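Local coordinates for uncharacterized protein (Pyrococcus abyssi, PDB 5IFF) that acts as a restriction DNA glycosylase, probably excising adenine from its DNA recognition sequence, and is captured here as a tetramer on nonspecific double-stranded DNA, at residues A[10-15]-A[73-78]; A[60-65]-A[203-208]; A[94-99]-A[194-199]. The protein carries 2 engineered substitutions. One frame throughout, in Å; residues are numbered along the deposited sequence.

Contact 1: A[10-15]-A[73-78]; sequences GKIVVR and SRMVRL
Ile12 touches Met75 with CG1 and CG2 and Leu78 with CD1. CD1 reaches furthest along the helix and rests against Leu78 CB at 3.7 Å. CG1 lies 3.9 Å from the backbone oxygen of Met75, a van der Waals approach to the helix backbone. CG2 turns to the other side and packs on Met75 CG at 4.0 Å. The split follows from the first torsion of Ile12: CG2 stands anti to the backbone N and CG1 anti to the carbonyl carbon (chi1 -62°). An alanine here would remove all three carbons and would probably open a gap between strand and helix, leaving Leu78 CB without its partner in 10-15 and Met75 with only Val14 CG2 near its sulfur.

Val14, two residues on, adds a lighter touch. Its CG2 comes within 4.4 Å of Met75 SD. The first torsion of Met75 puts CG beside Ile12, and the extended second torsion (chi2 163°) carries SD on towards Val14. No hydrogen bond joins the segments, and the contact is apolar.

The strand and the helix run nearly antiparallel, at 160°, with their axes 9.1 Å apart at closest. The backbones come nearest at Ile12 and Met75, whose CA atoms are 6.5 Å apart. Val13 points to the opposite face of the strand.

Strand 11-17 is the middle of a three-stranded antiparallel sheet, bonded through its backbone to strands 4-8 and 181-186. Val5 of strand 4-8 also touches Ile12, Val14 and Met75. On the far side of helix 72-81, Val76 packs on Phe212 and Ile216 of helix 203-216, which leaves the helix sandwiched between sheet and C-terminal helix.

Contact 2: A[60-65]-A[203-208]; sequences ISYARD and ETHKND
Tyr62 points its CB toward His205 and Asp208 on helix 203-216. From CB the side chain takes a torsion that sets CG between the backbone N and the carbonyl carbon (chi1 51°). This sends the ring straight out of the loop to the helix. CE1, on one edge, lies 3.6 Å from Asp208 CB and close to the carboxylate. CE2, on the other edge, lies 3.6 Å from His205 ND1. The two partners thus flank the ring near its plane.

The loop 60-65 follows strand 54-59 of the large curved antiparallel sheet, consistent with the half-pipe fold known for R.PabI. The strand and loop carry Gln59 and Ile60, which bind adenine in another structure of this protein, with Val158 on the neighbouring strand. No adenine is bound to this chain, and the DNA lies about 6 Å from the nearest atom of the contact.

The tip, OH, takes part in two hydrogen bonds. It donates to Asp208 OD2 at 2.5 Å, a distance shorter than usual and to be read with caution. It accepts from His205 ND1 at 2.8 Å, and it lies in the imidazole plane. The rings of Tyr62 and His205 meet rim to rim with their planes at 90°, and neither covers the face of the other. The Asp208 carboxylate is turned 71° from the tyrosine ring. His205 and Asp208 sit three residues apart, so one side of the helix presents both to the same hydroxyl. Phe198 of helix 188-201 packs edge-to-face with both Tyr62 and His205.

Contact 3: A[94-99]-A[194-199]; sequences LKFADD and LLKAFI
Lys196 lies over one face of the Phe96 ring. Its CB and CG start at the rim, where CG is 3.7 Å from Phe96 CE2. The chain then bends at its third torsion (chi3 71°), which brings CE over the middle of the ring, 3.8 Å from its centroid. This is a CH-pi contact. NZ continues above the same face at 4.6 Å from the centroid, a cation-pi interaction. NZ also has a long, weak ion pair with Glu193 OE2.

Next along the helix, Ala197 turns away from helix 87-99, and it and Lys196 both pack on Phe121 of the third subunit. Phe96 touches Tyr119 of that subunit, so the contact borders a subunit interface. Phe198 touches Val158 of strand 154-163 and Leu72 of helix 72-81.

Ile199 points back to helix 87-99. Its CG2 meets Phe96 CE2 obliquely at 3.7 Å. Its other branch takes CD1 to Ala97 CB at 3.9 Å. The small alanine lets the backbones come close, with the CA atoms of Ala97 and Ile199 6.2 Å apart. The two helices run nearly parallel, at 22°.

No hydrogen bond crosses between the segments. The ring face is likely to offer the ammonium some electrostatic stabilisation, while the lysine methylenes pack as apolar groups.

How the contacts relate
Contact 1 is buried, whereas contacts 2 and 3 are partly buried. Contact 1 is purely apolar and ties the small sheet to helix 72-81. Contact 2 is polar, a hydrogen-bonded trio nearest the DNA and beside the adenine site. Contact 3 is mixed, apolar with a cation-pi pair, and reaches a subunit interface. Contacts 2 and 3 lie 12 Å apart between centres and use successive helices, 188-201 and 203-216. Lys206 NZ probably bonds Ala97 O at 3.0 Å, joining them. Ser73 OG probably bonds Tyr62 O, linking contacts 1 and 2. Val76 packs on Leu195, linking contacts 1 and 3.

Contact 1: A[10-15]-A[73-78]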
loop_
_atom_site.group_PDB
_atom_site.type_symbol
_atom_site.label_atom_id
_atom_site.label_comp_id
_atom_site.label_asym_id
_atom_site.label_seq_id
_atom_site.Cartn_x
_atom_site.Cartn_y
_atom_site.Cartn_z
ATOM N N GLY A 10 -27.263 -29.106 -8.926
ATOM C CA GLY A 10 -27.955 -28.515 -10.058
ATOM C C GLY A 10 -27.925 -27.003 -10.167
ATOM O O GLY A 10 -28.613 -26.437 -11.014
ATOM N N LYS A 11 -27.136 -26.320 -9.329
ATOM C CA LYS A 11 -27.118 -24.849 -9.312
ATOM C C LYS A 11 -25.698 -24.315 -9.260
ATOM O O LYS A 11 -24.808 -24.961 -8.714
ATOM C CB LYS A 11 -27.861 -24.270 -8.079
ATOM C CG LYS A 11 -29.240 -24.872 -7.882
ATOM C CD LYS A 11 -29.938 -24.236 -6.683
ATOM C CE LYS A 11 -31.295 -25.000 -6.444
ATOM N NZ LYS A 11 -31.739 -24.843 -5.018
ATOM N N ILE A 12 -25.505 -23.122 -9.795
ATOM C CA ILE A 12 -24.223 -22.442 -9.590
ATOM C C ILE A 12 -24.333 -21.752 -8.220
ATOM O O ILE A 12 -25.310 -21.056 -7.963
ATOM C CB ILE A 12 -23.924 -21.419 -10.687
ATOM C CG1 ILE A 12 -23.831 -22.114 -12.061
ATOM C CG2 ILE A 12 -22.656 -20.587 -10.353
ATOM C CD1 ILE A 12 -23.013 -23.396 -12.034
ATOM N N VAL A 13 -23.354 -21.977 -7.348
ATOM C CA VAL A 13 -23.401 -21.403 -5.999
ATOM C C VAL A 13 -22.157 -20.533 -5.770
ATOM O O VAL A 13 -21.062 -20.854 -6.294
ATOM C CB VAL A 13 -23.485 -22.528 -4.958
ATOM C CG1 VAL A 13 -23.368 -21.947 -3.545
ATOM C CG2 VAL A 13 -24.805 -23.325 -5.113
ATOM N N VAL A 14 -22.318 -19.394 -5.106
ATOM C CA VAL A 14 -21.150 -18.566 -4.760
ATOM C C VAL A 14 -21.089 -18.365 -3.268
ATOM O O VAL A 14 -22.122 -18.060 -2.624
ATOM C CB VAL A 14 -21.184 -17.219 -5.461
ATOM C CG1 VAL A 14 -19.881 -16.427 -5.174
ATOM C CG2 VAL A 14 -21.255 -17.443 -6.956
ATOM N N ARG A 15 -19.912 -18.565 -2.692
ATOM C CA ARG A 15 -19.784 -18.278 -1.259
ATOM C C ARG A 15 -19.040 -16.937 -1.094
ATOM O O ARG A 15 -17.991 -16.696 -1.738
ATOM C CB ARG A 15 -19.091 -19.428 -0.545
ATOM C CG ARG A 15 -19.953 -20.682 -0.513
ATOM C CD ARG A 15 -19.321 -21.817 0.239
ATOM N NE ARG A 15 -20.281 -22.877 0.601
ATOM C CZ ARG A 15 -20.797 -23.752 -0.250
ATOM N NH1 ARG A 15 -20.457 -23.718 -1.534
ATOM N NH2 ARG A 15 -21.649 -24.672 0.181
ATOM N N SER A 73 -16.824 -15.344 -15.182
ATOM C CA SER A 73 -16.525 -16.318 -16.249
ATOM C C SER A 73 -16.569 -17.751 -15.706
ATOM O O SER A 73 -16.902 -18.698 -16.439
ATOM C CB SER A 73 -15.156 -16.076 -16.940
ATOM O OG SER A 73 -14.065 -15.926 -16.041
ATOM N N ARG A 74 -16.213 -17.932 -14.437
ATOM C CA ARG A 74 -16.286 -19.277 -13.881
ATOM C C ARG A 74 -17.764 -19.682 -13.678
ATOM O O ARG A 74 -18.128 -20.849 -13.934
ATOM C CB ARG A 74 -15.463 -19.398 -12.573
ATOM C CG ARG A 74 -15.656 -20.774 -11.860
ATOM C CD ARG A 74 -14.712 -20.965 -10.665
ATOM N NE ARG A 74 -13.339 -21.251 -11.090
ATOM C CZ ARG A 74 -12.356 -21.646 -10.278
ATOM N NH1 ARG A 74 -12.576 -21.792 -8.975
ATOM N NH2 ARG A 74 -11.143 -21.885 -10.771
ATOM N N MET A 75 -18.614 -18.728 -13.261
ATOM C CA MET A 75 -20.037 -18.988 -13.151
ATOM C C MET A 75 -20.598 -19.476 -14.493
ATOM O O MET A 75 -21.314 -20.484 -14.585
ATOM C CB MET A 75 -20.783 -17.728 -12.748
ATOM C CG MET A 75 -20.491 -17.345 -11.301
ATOM S SD MET A 75 -20.943 -15.644 -10.921
ATOM C CE MET A 75 -22.476 -15.373 -11.584
ATOM N N VAL A 76 -20.303 -18.697 -15.507
ATOM C CA VAL A 76 -20.877 -18.948 -16.836
ATOM C C VAL A 76 -20.335 -20.236 -17.453
ATOM O O VAL A 76 -21.105 -21.020 -18.019
ATOM C CB VAL A 76 -20.631 -17.716 -17.784
ATOM C CG1 VAL A 76 -20.990 -18.029 -19.252
ATOM C CG2 VAL A 76 -21.516 -16.539 -17.284
ATOM N N ARG A 77 -19.036 -20.487 -17.342
ATOM C CA ARG A 77 -18.502 -21.707 -17.951
ATOM C C ARG A 77 -19.130 -22.912 -17.219
ATOM O O ARG A 77 -19.529 -23.902 -17.851
ATOM C CB ARG A 77 -16.969 -21.755 -17.908
ATOM C CG ARG A 77 -16.408 -22.991 -18.629
ATOM C CD ARG A 77 -14.883 -23.050 -18.636
ATOM N NE ARG A 77 -14.260 -22.036 -19.494
ATOM C CZ ARG A 77 -13.703 -20.927 -19.024
ATOM N NH1 ARG A 77 -13.143 -20.062 -19.844
ATOM N NH2 ARG A 77 -13.711 -20.697 -17.715
ATOM N N LEU A 78 -19.229 -22.837 -15.891
ATOM C CA LEU A 78 -19.851 -23.948 -15.131
ATOM C C LEU A 78 -21.334 -24.057 -15.475
ATOM O O LEU A 78 -21.842 -25.172 -15.643
ATOM C CB LEU A 78 -19.697 -23.765 -13.611
ATOM C CG LEU A 78 -18.333 -24.051 -12.986
ATOM C CD1 LEU A 78 -18.411 -23.742 -11.471
ATOM C CD2 LEU A 78 -17.831 -25.483 -13.288
#

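Contact 2: A[60-65]-A[203-208]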
loop_
_atom_site.group_PDB
_atom_site.type_symbol
_atom_site.label_atom_id
_atom_site.label_comp_id
_atom_site.label_asym_id
_atom_site.label_seq_id
_atom_site.Cartn_x
_atom_site.Cartn_y
_atom_site.Cartn_z
ATOM N N ILE A 60 -17.859 -7.090 -9.505
ATOM C CA ILE A 60 -17.590 -8.401 -10.050
ATOM C C ILE A 60 -16.770 -8.302 -11.359
ATOM O O ILE A 60 -16.843 -7.300 -12.088
ATOM C CB ILE A 60 -18.898 -9.164 -10.283
ATOM C CG1 ILE A 60 -18.633 -10.641 -10.576
ATOM C CG2 ILE A 60 -19.735 -8.499 -11.413
ATOM C CD1 ILE A 60 -19.952 -11.485 -10.594
ATOM N N SER A 61 -15.960 -9.328 -11.620
ATOM C CA SER A 61 -15.038 -9.322 -12.778
ATOM C C SER A 61 -15.306 -10.563 -13.636
ATOM O O SER A 61 -16.054 -11.445 -13.213
ATOM C CB SER A 61 -13.565 -9.320 -12.323
ATOM O OG SER A 61 -13.257 -8.164 -11.586
ATOM N N TYR A 62 -14.679 -10.655 -14.820
ATOM C CA TYR A 62 -14.837 -11.894 -15.624
ATOM C C TYR A 62 -13.448 -12.500 -15.970
ATOM O O TYR A 62 -13.355 -13.566 -16.559
ATOM C CB TYR A 62 -15.663 -11.612 -16.896
ATOM C CG TYR A 62 -15.182 -10.433 -17.738
ATOM C CD1 TYR A 62 -14.039 -10.539 -18.517
ATOM C CD2 TYR A 62 -15.876 -9.213 -17.739
ATOM C CE1 TYR A 62 -13.556 -9.453 -19.297
ATOM C CE2 TYR A 62 -15.422 -8.112 -18.507
ATOM C CZ TYR A 62 -14.266 -8.251 -19.296
ATOM O OH TYR A 62 -13.777 -7.214 -20.045
ATOM N N ALA A 63 -12.364 -11.824 -15.580
ATOM C CA ALA A 63 -11.026 -12.335 -15.854
ATOM C C ALA A 63 -10.093 -11.937 -14.728
ATOM O O ALA A 63 -10.367 -10.972 -13.985
ATOM C CB ALA A 63 -10.513 -11.823 -17.206
ATOM N N ARG A 64 -9.054 -12.737 -14.533
ATOM C CA ARG A 64 -7.991 -12.440 -13.566
ATOM C C ARG A 64 -6.673 -12.987 -14.117
ATOM O O ARG A 64 -6.610 -14.141 -14.545
ATOM C CB ARG A 64 -8.289 -13.040 -12.180
ATOM C CG ARG A 64 -7.140 -12.788 -11.202
ATOM C CD ARG A 64 -7.473 -13.023 -9.750
ATOM N NE ARG A 64 -7.592 -14.436 -9.433
ATOM C CZ ARG A 64 -7.606 -14.920 -8.201
ATOM N NH1 ARG A 64 -7.510 -14.107 -7.156
ATOM N NH2 ARG A 64 -7.726 -16.228 -8.019
ATOM N N ASP A 65 -5.642 -12.144 -14.126
ATOM C CA ASP A 65 -4.314 -12.512 -14.635
ATOM C C ASP A 65 -4.423 -12.900 -16.096
ATOM O O ASP A 65 -3.754 -13.813 -16.532
ATOM C CB ASP A 65 -3.696 -13.670 -13.822
ATOM C CG ASP A 65 -3.684 -13.405 -12.303
ATOM O OD1 ASP A 65 -3.441 -12.250 -11.907
ATOM O OD2 ASP A 65 -3.914 -14.348 -11.502
ATOM N N GLU A 203 -16.977 -0.728 -25.323
ATOM C CA GLU A 203 -16.727 -1.602 -26.468
ATOM C C GLU A 203 -15.703 -2.666 -26.092
ATOM O O GLU A 203 -15.793 -3.806 -26.495
ATOM C CB GLU A 203 -16.232 -0.806 -27.689
ATOM C CG GLU A 203 -16.101 -1.686 -28.933
ATOM C CD GLU A 203 -15.892 -0.900 -30.220
ATOM O OE1 GLU A 203 -15.819 0.336 -30.171
ATOM O OE2 GLU A 203 -15.810 -1.538 -31.286
ATOM N N THR A 204 -14.705 -2.291 -25.312
ATOM C CA THR A 204 -13.681 -3.248 -24.926
ATOM C C THR A 204 -14.261 -4.380 -24.086
ATOM O O THR A 204 -13.945 -5.569 -24.296
ATOM C CB THR A 204 -12.546 -2.554 -24.149
ATOM O OG1 THR A 204 -11.898 -1.621 -25.025
ATOM C CG2 THR A 204 -11.507 -3.585 -23.714
ATOM N N HIS A 205 -15.130 -4.017 -23.139
ATOM C CA HIS A 205 -15.764 -5.059 -22.329
ATOM C C HIS A 205 -16.621 -5.962 -23.199
ATOM O O HIS A 205 -16.586 -7.169 -23.020
ATOM C CB HIS A 205 -16.629 -4.459 -21.207
ATOM C CG HIS A 205 -15.845 -3.964 -20.024
ATOM N ND1 HIS A 205 -14.800 -4.684 -19.471
ATOM C CD2 HIS A 205 -15.928 -2.812 -19.319
ATOM C CE1 HIS A 205 -14.282 -3.979 -18.461
ATOM N NE2 HIS A 205 -14.956 -2.848 -18.351
ATOM N N LYS A 206 -17.386 -5.371 -24.113
ATOM C CA LYS A 206 -18.233 -6.185 -25.022
ATOM C C LYS A 206 -17.375 -7.181 -25.829
ATOM O O LYS A 206 -17.716 -8.382 -25.969
ATOM C CB LYS A 206 -19.019 -5.268 -25.990
ATOM C CG LYS A 206 -19.865 -6.090 -27.000
ATOM C CD LYS A 206 -20.720 -5.223 -27.950
ATOM C CE LYS A 206 -20.078 -5.072 -29.279
ATOM N NZ LYS A 206 -20.950 -4.317 -30.301
ATOM N N ASN A 207 -16.276 -6.672 -26.389
ATOM C CA ASN A 207 -15.394 -7.513 -27.177
ATOM C C ASN A 207 -14.890 -8.655 -26.336
ATOM O O ASN A 207 -14.831 -9.795 -26.817
ATOM C CB ASN A 207 -14.207 -6.697 -27.734
ATOM C CG ASN A 207 -14.646 -5.716 -28.813
ATOM O OD1 ASN A 207 -15.719 -5.858 -29.420
ATOM N ND2 ASN A 207 -13.813 -4.737 -29.079
ATOM N N ASP A 208 -14.556 -8.354 -25.075
ATOM C CA ASP A 208 -14.077 -9.401 -24.176
ATOM C C ASP A 208 -15.146 -10.452 -23.956
ATOM O O ASP A 208 -14.845 -11.645 -23.986
ATOM C CB ASP A 208 -13.655 -8.872 -22.810
ATOM C CG ASP A 208 -12.347 -8.111 -22.838
ATOM O OD1 ASP A 208 -11.580 -8.238 -23.833
ATOM O OD2 ASP A 208 -12.080 -7.433 -21.815
#

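Contact 3: A[94-99]-A[194-199]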
loop_
_atom_site.group_PDB
_atom_site.type_symbol
_atom_site.label_atom_id
_atom_site.label_comp_id
_atom_site.label_asym_id
_atom_site.label_seq_id
_atom_site.Cartn_x
_atom_site.Cartn_y
_atom_site.Cartn_z
ATOM N N LEU A 94 -25.166 -13.356 -27.720
ATOM C CA LEU A 94 -24.318 -12.928 -28.865
ATOM C C LEU A 94 -25.097 -11.999 -29.801
ATOM O O LEU A 94 -24.534 -10.997 -30.333
ATOM C CB LEU A 94 -23.768 -14.146 -29.618
ATOM C CG LEU A 94 -22.734 -14.983 -28.835
ATOM C CD1 LEU A 94 -22.392 -16.243 -29.666
ATOM C CD2 LEU A 94 -21.506 -14.181 -28.521
ATOM N N LYS A 95 -26.372 -12.307 -30.001
ATOM C CA LYS A 95 -27.268 -11.459 -30.795
ATOM C C LYS A 95 -27.449 -10.058 -30.176
ATOM O O LYS A 95 -27.498 -9.050 -30.880
ATOM C CB LYS A 95 -28.643 -12.096 -30.935
ATOM C CG LYS A 95 -29.512 -11.419 -32.006
ATOM C CD LYS A 95 -30.801 -12.222 -32.311
ATOM C CE LYS A 95 -30.566 -13.740 -32.352
ATOM N NZ LYS A 95 -31.488 -14.496 -33.294
ATOM N N PHE A 96 -27.626 -10.029 -28.868
ATOM C CA PHE A 96 -27.702 -8.759 -28.133
ATOM C C PHE A 96 -26.433 -7.914 -28.364
ATOM O O PHE A 96 -26.515 -6.726 -28.745
ATOM C CB PHE A 96 -27.913 -9.038 -26.639
ATOM C CG PHE A 96 -27.891 -7.792 -25.766
ATOM C CD1 PHE A 96 -28.966 -6.904 -25.773
ATOM C CD2 PHE A 96 -26.802 -7.529 -24.954
ATOM C CE1 PHE A 96 -28.969 -5.757 -24.953
ATOM C CE2 PHE A 96 -26.784 -6.380 -24.134
ATOM C CZ PHE A 96 -27.884 -5.493 -24.143
ATOM N N ALA A 97 -25.270 -8.534 -28.172
ATOM C CA ALA A 97 -24.017 -7.832 -28.383
ATOM C C ALA A 97 -23.883 -7.280 -29.800
ATOM O O ALA A 97 -23.290 -6.206 -29.976
ATOM C CB ALA A 97 -22.842 -8.731 -28.050
ATOM N N ASP A 98 -24.429 -7.983 -30.809
ATOM C CA ASP A 98 -24.395 -7.484 -32.187
ATOM C C ASP A 98 -25.147 -6.182 -32.337
ATOM O O ASP A 98 -24.789 -5.337 -33.152
ATOM C CB ASP A 98 -24.995 -8.507 -33.169
ATOM C CG ASP A 98 -24.072 -9.690 -33.408
ATOM O OD1 ASP A 98 -22.851 -9.523 -33.161
ATOM O OD2 ASP A 98 -24.552 -10.767 -33.843
ATOM N N ASP A 99 -26.214 -6.052 -31.571
ATOM C CA ASP A 99 -27.102 -4.890 -31.636
ATOM C C ASP A 99 -26.565 -3.666 -30.844
ATOM O O ASP A 99 -26.979 -2.549 -31.055
ATOM C CB ASP A 99 -28.504 -5.268 -31.106
ATOM C CG ASP A 99 -29.157 -6.443 -31.881
ATOM O OD1 ASP A 99 -28.846 -6.659 -33.078
ATOM O OD2 ASP A 99 -30.005 -7.149 -31.286
ATOM N N LEU A 194 -25.657 -9.823 -16.006
ATOM C CA LEU A 194 -24.322 -9.377 -15.721
ATOM C C LEU A 194 -23.481 -9.379 -17.036
ATOM O O LEU A 194 -22.680 -8.462 -17.268
ATOM C CB LEU A 194 -23.639 -10.251 -14.648
ATOM C CG LEU A 194 -24.091 -9.911 -13.197
ATOM C CD1 LEU A 194 -23.563 -11.032 -12.244
ATOM C CD2 LEU A 194 -23.527 -8.494 -12.836
ATOM N N LEU A 195 -23.740 -10.366 -17.924
ATOM C CA LEU A 195 -23.058 -10.408 -19.230
ATOM C C LEU A 195 -23.533 -9.241 -20.040
ATOM O O LEU A 195 -22.725 -8.552 -20.625
ATOM C CB LEU A 195 -23.353 -11.734 -19.979
ATOM C CG LEU A 195 -22.641 -12.922 -19.304
ATOM C CD1 LEU A 195 -23.316 -14.242 -19.833
ATOM C CD2 LEU A 195 -21.100 -12.959 -19.555
ATOM N N LYS A 196 -24.838 -8.979 -20.014
ATOM C CA LYS A 196 -25.371 -7.822 -20.748
ATOM C C LYS A 196 -24.838 -6.510 -20.202
ATOM O O LYS A 196 -24.584 -5.565 -20.985
ATOM C CB LYS A 196 -26.872 -7.806 -20.709
ATOM C CG LYS A 196 -27.473 -8.947 -21.592
ATOM C CD LYS A 196 -28.986 -9.094 -21.364
ATOM C CE LYS A 196 -29.715 -7.927 -21.944
ATOM N NZ LYS A 196 -31.138 -8.305 -22.211
ATOM N N ALA A 197 -24.676 -6.441 -18.879
ATOM C CA ALA A 197 -24.066 -5.244 -18.266
ATOM C C ALA A 197 -22.655 -4.975 -18.838
ATOM O O ALA A 197 -22.324 -3.843 -19.222
ATOM C CB ALA A 197 -24.020 -5.388 -16.721
ATOM N N PHE A 198 -21.808 -5.996 -18.899
ATOM C CA PHE A 198 -20.487 -5.788 -19.403
ATOM C C PHE A 198 -20.513 -5.405 -20.895
ATOM O O PHE A 198 -19.691 -4.588 -21.362
ATOM C CB PHE A 198 -19.629 -7.056 -19.167
ATOM C CG PHE A 198 -19.033 -7.120 -17.792
ATOM C CD1 PHE A 198 -18.050 -6.189 -17.415
ATOM C CD2 PHE A 198 -19.451 -8.075 -16.857
ATOM C CE1 PHE A 198 -17.452 -6.233 -16.126
ATOM C CE2 PHE A 198 -18.883 -8.117 -15.560
ATOM C CZ PHE A 198 -17.887 -7.203 -15.197
ATOM N N ILE A 199 -21.455 -6.000 -21.629
ATOM C CA ILE A 199 -21.614 -5.728 -23.043
ATOM C C ILE A 199 -21.946 -4.233 -23.283
ATOM O O ILE A 199 -21.418 -3.649 -24.233
ATOM C CB ILE A 199 -22.696 -6.648 -23.651
ATOM C CG1 ILE A 199 -22.095 -8.035 -23.874
ATOM C CG2 ILE A 199 -23.232 -6.104 -24.975
ATOM C CD1 ILE A 199 -23.166 -9.075 -24.208
#